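Local atomic coordinates of NolR (Sinorhizobium fredii, PDB entry 4OMZ), a protein that probably binds DNA as a dimeric ArsR-family transcription regulator of rhizobial nodulation and symbiosis genes. Residues T74-A78 with Q79-Y83; K65-Q69 with N70-T74; M91-L94 with G95-E99. One frame throughout, in Å; residues are numbered along the deposited sequence.

Contact 1: residues T74-A78 with Q79-Y83; sequences TRRDA and QTIYY
R75 and Y82 pair across a two-stranded antiparallel beta hairpin, in which strand 73-77 is followed, through a type II' turn from D77 to T80, by strand 80-84. They form a hydrogen-bonded pair: R75 N to Y82 O and Y82 N to R75 O are both 2.9 Å, the second bond the straighter at 173°. D77 and T80 repeat this pattern next to the turn, where T80 N sits above the carbonyl plane of D77. On the face carrying R75, D77, T80 and Y82, the guanidinium of R75 lies nearly flat on the phenol ring of Y82, their planes 17° apart and their centres 4.5 Å apart. An extended chain from CG to NE brings R75 over the ring, and a salt bridge from its NH1 to E42 holds the group from outside the hairpin. D77 CB meets the same ring at its edge, 3.9 Å from Y82 CE2. Such a hairpin, following the helix-turn-helix, is the wing of the winged-helix fold of ArsR regulators. On its other face, T74 CG2 stands over one face of the Y83 ring in a CH-pi contact, 3.9 Å from the ring centroid and displaced toward the rim. With OG1 between the backbone N and carbonyl carbon (chi1 62°), the T74 methyl is left anti to that carbon, where it reaches the ring. The I81 side chain runs obliquely across that of R76, its CD1 3.8 Å from R76 CB, while R76 NE makes a weak 3.0 Å hydrogen bond to A78 O.

Contact 2: residues K65-Q69 with N70-T74; sequences KLRAQ and NLVST
Backbone hydrogen bonds fold residues 70-71 back onto the last turn of helix 56-68: L71 N donates to L66 O at 3.0 Å and N70 N to R67 O at 2.9 Å. This pair of bonds is a Schellman motif, with N70 in the positive-phi C-prime position (phi 60°). The first bond is the straighter, at 161°; in the second, N70 N stands well above the carbonyl plane of R67. Beyond the motif the chain extends into strand 73-77. Among the side chains, L71 reaches back to the helix, where its CD1 meets L66 CD2 at 4.0 Å with the two leucines crossing at about a right angle, and its CG lies 3.7 Å from Q69 CB. Helix 29-40 packs on L66, and A25 of helix 10-26 on L71. Cutting the L71 side chain back to that of an alanine would remove CG and both methyls, and would probably leave L66 CD2 and Q69 CB without their apolar neighbour. V72 extends the apolar seam on the flank of R67, with its CG2 3.6 Å from R67 CG. Its chi1 of -74° puts CG2 between the backbone N and the carbonyl carbon, facing the helix. R67 then bends at chi3, so that one face of its guanidinium comes under T74 CG2, 4.1 Å from R67 NH1, and NH1 makes a weak hydrogen bond to Y83 OH. One water donates to V72 O and, weakly, to R67 O; a second donates to R67 O and N70 OD1. R67 O thus accepts from N70 N and one water, and weakly from the other, so this carbonyl near the helix end shares its bonding between the turn and solvent.

Contact 3: residues M91-L94 with G95-E99; sequences MKIL and GALSE
I93 and L97, one turn apart on helix 88-101, touch through I93 CG2 and L97 CD1 at 4.3 Å, a loose apolar contact along the helix surface. L97 has CG anti to its carbonyl carbon (chi1 -69°), and a chi2 of 179° extends CD1 toward I93 CG2. Beneath it, L97 N donates to I93 O at 2.9 Å, an almost straight bond (172°). The same i to i+4 pattern links G95 N to M91 O, A96 N to K92 O at 2.9 Å, and S98 N to L94 O at 2.8 Å; in these three the donor is tilted out of the acceptor's carbonyl plane. G95 contributes no side chain, and A96 only a methyl. This C-terminal helix belongs to the dimer interface of the ArsR-type fold: the A96 methyl packs on I93 of the second subunit and I93 on its A96, while L97 meets L23 of that subunit. K92 NZ also forms a salt bridge with E99 OE1 of the second subunit. Within its own chain the helix is flanked by helix 10-26, whose F22 and M26 touch I93, and by helix 29-40, whose D36 and V39 touch L94.

From the N terminus the chain first reaches contact 2, where the end of helix 56-68 turns through residues 69-72 into strand 73-77. Contact 1 begins at T74, the residue the two share, and closes the hairpin turn that brings strand 80-84 back beside strand 73-77; the returning Y83 comes to R67, so the two contacts also touch in space. Contact 3 follows in series on helix 88-101, with its nearest atoms about 8 Å from contact 2 and about 11 Å from contact 1. None encloses or crosses another. Together they run from the helix-turn-helix through the wing to the dimer interface, with contacts 1 and 3 on opposite sides of the chain's centre.

Contact 1: residues T74-A78 with Q79-Y83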
loop_
_atom_site.group_PDB
_atom_site.type_symbol
_atom_site.label_atom_id
_atom_site.label_comp_id
_atom_site.label_asym_id
_atom_site.label_seq_id
_atom_site.Cartn_x
_atom_site.Cartn_y
_atom_site.Cartn_z
ATOM N N THR A 74 0.960 -18.433 -12.261
ATOM C CA THR A 74 1.640 -19.684 -11.983
ATOM C C THR A 74 1.806 -20.491 -13.252
ATOM O O THR A 74 1.076 -20.311 -14.223
ATOM C CB THR A 74 0.878 -20.552 -10.957
ATOM O OG1 THR A 74 -0.408 -20.913 -11.481
ATOM C CG2 THR A 74 0.715 -19.820 -9.632
ATOM N N ARG A 75 2.785 -21.384 -13.239
ATOM C CA ARG A 75 2.967 -22.314 -14.339
ATOM C C ARG A 75 3.462 -23.628 -13.744
ATOM O O ARG A 75 4.259 -23.626 -12.807
ATOM C CB ARG A 75 3.932 -21.729 -15.367
ATOM C CG ARG A 75 4.817 -22.716 -16.060
ATOM C CD ARG A 75 5.995 -22.024 -16.716
ATOM N NE ARG A 75 7.099 -22.955 -16.901
ATOM C CZ ARG A 75 8.239 -22.904 -16.225
ATOM N NH1 ARG A 75 8.433 -21.951 -15.327
ATOM N NH2 ARG A 75 9.186 -23.798 -16.456
ATOM N N ARG A 76 3.000 -24.755 -14.267
ATOM C CA ARG A 76 3.332 -26.020 -13.624
ATOM C C ARG A 76 4.182 -26.925 -14.520
ATOM O O ARG A 76 3.796 -27.254 -15.636
ATOM C CB ARG A 76 2.042 -26.726 -13.201
ATOM C CG ARG A 76 2.235 -28.103 -12.618
ATOM C CD ARG A 76 0.896 -28.713 -12.219
ATOM N NE ARG A 76 0.726 -30.045 -12.796
ATOM C CZ ARG A 76 -0.150 -30.334 -13.755
ATOM N NH1 ARG A 76 -0.927 -29.379 -14.246
ATOM N NH2 ARG A 76 -0.242 -31.568 -14.233
ATOM N N ASP A 77 5.348 -27.313 -14.011
ATOM C CA ASP A 77 6.227 -28.277 -14.674
ATOM C C ASP A 77 6.314 -29.521 -13.793
ATOM O O ASP A 77 6.939 -29.492 -12.731
ATOM C CB ASP A 77 7.611 -27.681 -14.936
ATOM C CG ASP A 77 8.441 -28.537 -15.869
ATOM O OD1 ASP A 77 7.851 -29.406 -16.545
ATOM O OD2 ASP A 77 9.676 -28.336 -15.934
ATOM N N ALA A 78 5.690 -30.602 -14.256
ATOM C CA ALA A 78 5.467 -31.810 -13.461
ATOM C C ALA A 78 4.676 -31.389 -12.225
ATOM O O ALA A 78 3.568 -30.880 -12.358
ATOM C CB ALA A 78 6.784 -32.492 -13.083
ATOM N N GLN A 79 5.207 -31.605 -11.028
ATOM C CA GLN A 79 4.506 -31.150 -9.826
ATOM C C GLN A 79 5.158 -29.918 -9.224
ATOM O O GLN A 79 4.872 -29.555 -8.084
ATOM C CB GLN A 79 4.395 -32.264 -8.787
ATOM C CG GLN A 79 3.706 -33.503 -9.318
ATOM C CD GLN A 79 4.627 -34.358 -10.151
ATOM O OE1 GLN A 79 5.818 -34.075 -10.265
ATOM N NE2 GLN A 79 4.075 -35.395 -10.767
ATOM N N THR A 80 6.006 -29.252 -9.997
ATOM C CA THR A 80 6.684 -28.077 -9.487
ATOM C C THR A 80 5.941 -26.849 -9.980
ATOM O O THR A 80 5.686 -26.697 -11.176
ATOM C CB THR A 80 8.157 -28.022 -9.953
ATOM O OG1 THR A 80 8.824 -29.234 -9.582
ATOM C CG2 THR A 80 8.883 -26.833 -9.330
ATOM N N ILE A 81 5.593 -25.971 -9.049
ATOM C CA ILE A 81 4.926 -24.735 -9.409
ATOM C C ILE A 81 5.932 -23.596 -9.470
ATOM O O ILE A 81 6.731 -23.406 -8.553
ATOM C CB ILE A 81 3.798 -24.381 -8.413
ATOM C CG1 ILE A 81 2.796 -25.533 -8.291
ATOM C CG2 ILE A 81 3.087 -23.102 -8.842
ATOM C CD1 ILE A 81 2.009 -25.807 -9.558
ATOM N N TYR A 82 5.890 -22.853 -10.568
ATOM C CA TYR A 82 6.723 -21.675 -10.745
ATOM C C TYR A 82 5.847 -20.441 -10.718
ATOM O O TYR A 82 4.904 -20.321 -11.507
ATOM C CB TYR A 82 7.511 -21.740 -12.056
ATOM C CG TYR A 82 8.584 -22.804 -12.060
ATOM C CD1 TYR A 82 9.828 -22.561 -11.491
ATOM C CD2 TYR A 82 8.359 -24.044 -12.639
ATOM C CE1 TYR A 82 10.816 -23.525 -11.487
ATOM C CE2 TYR A 82 9.341 -25.018 -12.640
ATOM C CZ TYR A 82 10.569 -24.751 -12.064
ATOM O OH TYR A 82 11.555 -25.715 -12.060
ATOM N N TYR A 83 6.170 -19.530 -9.805
ATOM C CA TYR A 83 5.422 -18.294 -9.622
ATOM C C TYR A 83 6.088 -17.130 -10.339
ATOM O O TYR A 83 7.313 -17.072 -10.442
ATOM C CB TYR A 83 5.288 -17.968 -8.136
ATOM C CG TYR A 83 4.243 -18.784 -7.414
ATOM C CD1 TYR A 83 4.505 -20.085 -7.004
ATOM C CD2 TYR A 83 2.997 -18.245 -7.126
ATOM C CE1 TYR A 83 3.549 -20.828 -6.332
ATOM C CE2 TYR A 83 2.037 -18.980 -6.460
ATOM C CZ TYR A 83 2.315 -20.269 -6.065
ATOM O OH TYR A 83 1.352 -20.995 -5.401
#

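Contact 2: residues K65-Q69 with N70-T74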
loop_
_atom_site.group_PDB
_atom_site.type_symbol
_atom_site.label_atom_id
_atom_site.label_comp_id
_atom_site.label_asym_id
_atom_site.label_seq_id
_atom_site.Cartn_x
_atom_site.Cartn_y
_atom_site.Cartn_z
ATOM N N LYS A 65 -2.255 -14.782 -0.051
ATOM C CA LYS A 65 -2.909 -13.460 -0.020
ATOM C C LYS A 65 -2.685 -12.692 -1.342
ATOM O O LYS A 65 -3.549 -11.920 -1.789
ATOM C CB LYS A 65 -2.441 -12.637 1.179
ATOM C CG LYS A 65 -2.689 -11.137 1.017
ATOM C CD LYS A 65 -3.557 -10.579 2.148
ATOM C CE LYS A 65 -4.107 -9.189 1.831
ATOM N NZ LYS A 65 -4.411 -8.404 3.060
ATOM N N LEU A 66 -1.523 -12.912 -1.954
ATOM C CA LEU A 66 -1.204 -12.326 -3.248
ATOM C C LEU A 66 -2.088 -12.888 -4.355
ATOM O O LEU A 66 -2.470 -12.158 -5.271
ATOM C CB LEU A 66 0.267 -12.565 -3.601
ATOM C CG LEU A 66 1.366 -11.788 -2.875
ATOM C CD1 LEU A 66 2.757 -12.142 -3.414
ATOM C CD2 LEU A 66 1.094 -10.301 -3.006
ATOM N N ARG A 67 -2.394 -14.183 -4.286
ATOM C CA ARG A 67 -3.264 -14.803 -5.285
ATOM C C ARG A 67 -4.675 -14.264 -5.119
ATOM O O ARG A 67 -5.408 -14.104 -6.102
ATOM C CB ARG A 67 -3.289 -16.333 -5.182
ATOM C CG ARG A 67 -2.034 -17.054 -5.657
ATOM C CD ARG A 67 -2.202 -18.562 -5.540
ATOM N NE ARG A 67 -2.844 -19.114 -6.730
ATOM C CZ ARG A 67 -2.582 -20.317 -7.230
ATOM N NH1 ARG A 67 -1.705 -21.109 -6.626
ATOM N NH2 ARG A 67 -3.204 -20.737 -8.326
ATOM N N ALA A 68 -5.051 -13.992 -3.869
ATOM C CA ALA A 68 -6.379 -13.457 -3.575
ATOM C C ALA A 68 -6.620 -12.105 -4.268
ATOM O O ALA A 68 -7.746 -11.778 -4.643
ATOM C CB ALA A 68 -6.571 -13.323 -2.071
ATOM N N GLN A 69 -5.556 -11.330 -4.444
ATOM C CA GLN A 69 -5.647 -10.059 -5.152
ATOM C C GLN A 69 -5.198 -10.187 -6.602
ATOM O O GLN A 69 -4.952 -9.179 -7.260
ATOM C CB GLN A 69 -4.810 -8.994 -4.446
ATOM C CG GLN A 69 -5.444 -8.431 -3.191
ATOM C CD GLN A 69 -6.690 -7.630 -3.480
ATOM O OE1 GLN A 69 -6.788 -6.966 -4.513
ATOM N NE2 GLN A 69 -7.645 -7.672 -2.563
ATOM N N ASN A 70 -5.082 -11.424 -7.085
ATOM C CA ASN A 70 -4.810 -11.684 -8.500
ATOM C C ASN A 70 -3.494 -11.063 -8.962
ATOM O O ASN A 70 -3.394 -10.559 -10.081
ATOM C CB ASN A 70 -5.964 -11.171 -9.364
ATOM C CG ASN A 70 -7.271 -11.888 -9.075
ATOM O OD1 ASN A 70 -7.540 -12.957 -9.615
ATOM N ND2 ASN A 70 -8.088 -11.299 -8.212
ATOM N N LEU A 71 -2.492 -11.094 -8.090
ATOM C CA LEU A 71 -1.244 -10.381 -8.340
ATOM C C LEU A 71 -0.126 -11.281 -8.855
ATOM O O LEU A 71 0.949 -10.794 -9.213
ATOM C CB LEU A 71 -0.779 -9.669 -7.068
ATOM C CG LEU A 71 -1.758 -8.638 -6.499
ATOM C CD1 LEU A 71 -1.194 -7.987 -5.256
ATOM C CD2 LEU A 71 -2.098 -7.593 -7.548
ATOM N N VAL A 72 -0.367 -12.590 -8.877
ATOM C CA VAL A 72 0.646 -13.527 -9.343
ATOM C C VAL A 72 0.093 -14.552 -10.317
ATOM O O VAL A 72 -1.073 -14.933 -10.253
ATOM C CB VAL A 72 1.326 -14.281 -8.171
ATOM C CG1 VAL A 72 2.286 -13.369 -7.431
ATOM C CG2 VAL A 72 0.291 -14.862 -7.229
ATOM N N SER A 73 0.959 -14.990 -11.219
ATOM C CA SER A 73 0.641 -16.031 -12.172
ATOM C C SER A 73 1.453 -17.278 -11.834
ATOM O O SER A 73 2.520 -17.194 -11.205
ATOM C CB SER A 73 0.944 -15.564 -13.591
ATOM O OG SER A 73 0.087 -14.502 -13.965
ATOM N N THR A 74 0.960 -18.433 -12.261
ATOM C CA THR A 74 1.640 -19.684 -11.983
ATOM C C THR A 74 1.806 -20.491 -13.252
ATOM O O THR A 74 1.076 -20.311 -14.223
ATOM C CB THR A 74 0.878 -20.552 -10.957
ATOM O OG1 THR A 74 -0.408 -20.913 -11.481
ATOM C CG2 THR A 74 0.715 -19.820 -9.632
HETATM O O HOH W 1 -3.398 -14.759 -8.780
HETATM O O HOH W 2 -8.301 -14.910 -7.110
#

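Contact 3: residues M91-L94 with G95-E99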
loop_
_atom_site.group_PDB
_atom_site.type_symbol
_atom_site.label_atom_id
_atom_site.label_comp_id
_atom_site.label_asym_id
_atom_site.label_seq_id
_atom_site.Cartn_x
_atom_site.Cartn_y
_atom_site.Cartn_z
ATOM N N MET A 91 3.384 -3.435 -10.774
ATOM C CA MET A 91 4.471 -2.710 -11.407
ATOM C C MET A 91 4.330 -1.201 -11.245
ATOM O O MET A 91 5.327 -0.503 -11.058
ATOM C CB MET A 91 4.572 -3.085 -12.887
ATOM C CG MET A 91 5.419 -4.325 -13.109
ATOM S SD MET A 91 5.162 -5.116 -14.701
ATOM C CE MET A 91 5.196 -6.829 -14.187
ATOM N N LYS A 92 3.104 -0.693 -11.293
ATOM C CA LYS A 92 2.902 0.738 -11.103
ATOM C C LYS A 92 3.231 1.153 -9.673
ATOM O O LYS A 92 3.862 2.193 -9.450
ATOM C CB LYS A 92 1.473 1.140 -11.462
ATOM C CG LYS A 92 1.268 1.307 -12.961
ATOM C CD LYS A 92 -0.201 1.313 -13.345
ATOM C CE LYS A 92 -0.364 1.663 -14.807
ATOM N NZ LYS A 92 -0.691 3.099 -14.986
ATOM N N ILE A 93 2.823 0.343 -8.700
ATOM C CA ILE A 93 3.127 0.681 -7.311
ATOM C C ILE A 93 4.632 0.590 -7.051
ATOM O O ILE A 93 5.200 1.468 -6.406
ATOM C CB ILE A 93 2.366 -0.213 -6.320
ATOM C CG1 ILE A 93 0.861 0.034 -6.453
ATOM C CG2 ILE A 93 2.807 0.076 -4.894
ATOM C CD1 ILE A 93 0.462 1.475 -6.248
ATOM N N LEU A 94 5.276 -0.451 -7.573
ATOM C CA LEU A 94 6.725 -0.590 -7.437
ATOM C C LEU A 94 7.425 0.585 -8.104
ATOM O O LEU A 94 8.474 1.014 -7.648
ATOM C CB LEU A 94 7.235 -1.907 -8.037
ATOM C CG LEU A 94 6.971 -3.248 -7.341
ATOM C CD1 LEU A 94 7.717 -4.360 -8.065
ATOM C CD2 LEU A 94 7.392 -3.209 -5.891
ATOM N N GLY A 95 6.852 1.090 -9.192
ATOM C CA GLY A 95 7.401 2.250 -9.869
ATOM C C GLY A 95 7.322 3.470 -8.969
ATOM O O GLY A 95 8.285 4.231 -8.830
ATOM N N ALA A 96 6.155 3.654 -8.356
ATOM C CA ALA A 96 5.955 4.748 -7.418
ATOM C C ALA A 96 6.963 4.686 -6.274
ATOM O O ALA A 96 7.659 5.658 -6.007
ATOM C CB ALA A 96 4.541 4.718 -6.880
ATOM N N LEU A 97 7.067 3.527 -5.628
ATOM C CA LEU A 97 7.997 3.345 -4.517
ATOM C C LEU A 97 9.431 3.553 -4.967
ATOM O O LEU A 97 10.246 4.100 -4.236
ATOM C CB LEU A 97 7.833 1.959 -3.894
ATOM C CG LEU A 97 6.517 1.770 -3.137
ATOM C CD1 LEU A 97 6.399 0.359 -2.568
ATOM C CD2 LEU A 97 6.388 2.822 -2.035
ATOM N N SER A 98 9.729 3.093 -6.174
ATOM C CA SER A 98 11.036 3.281 -6.781
ATOM C C SER A 98 11.366 4.761 -6.861
ATOM O O SER A 98 12.484 5.169 -6.566
ATOM C CB SER A 98 11.074 2.652 -8.174
ATOM O OG SER A 98 12.366 2.746 -8.739
ATOM N N GLU A 99 10.389 5.565 -7.259
ATOM C CA GLU A 99 10.608 7.005 -7.366
ATOM C C GLU A 99 10.670 7.697 -6.004
ATOM O O GLU A 99 11.428 8.648 -5.824
ATOM C CB GLU A 99 9.519 7.639 -8.229
ATOM C CG GLU A 99 9.554 7.169 -9.665
ATOM C CD GLU A 99 8.663 7.986 -10.571
ATOM O OE1 GLU A 99 7.831 8.763 -10.051
ATOM O OE2 GLU A 99 8.798 7.856 -11.807
#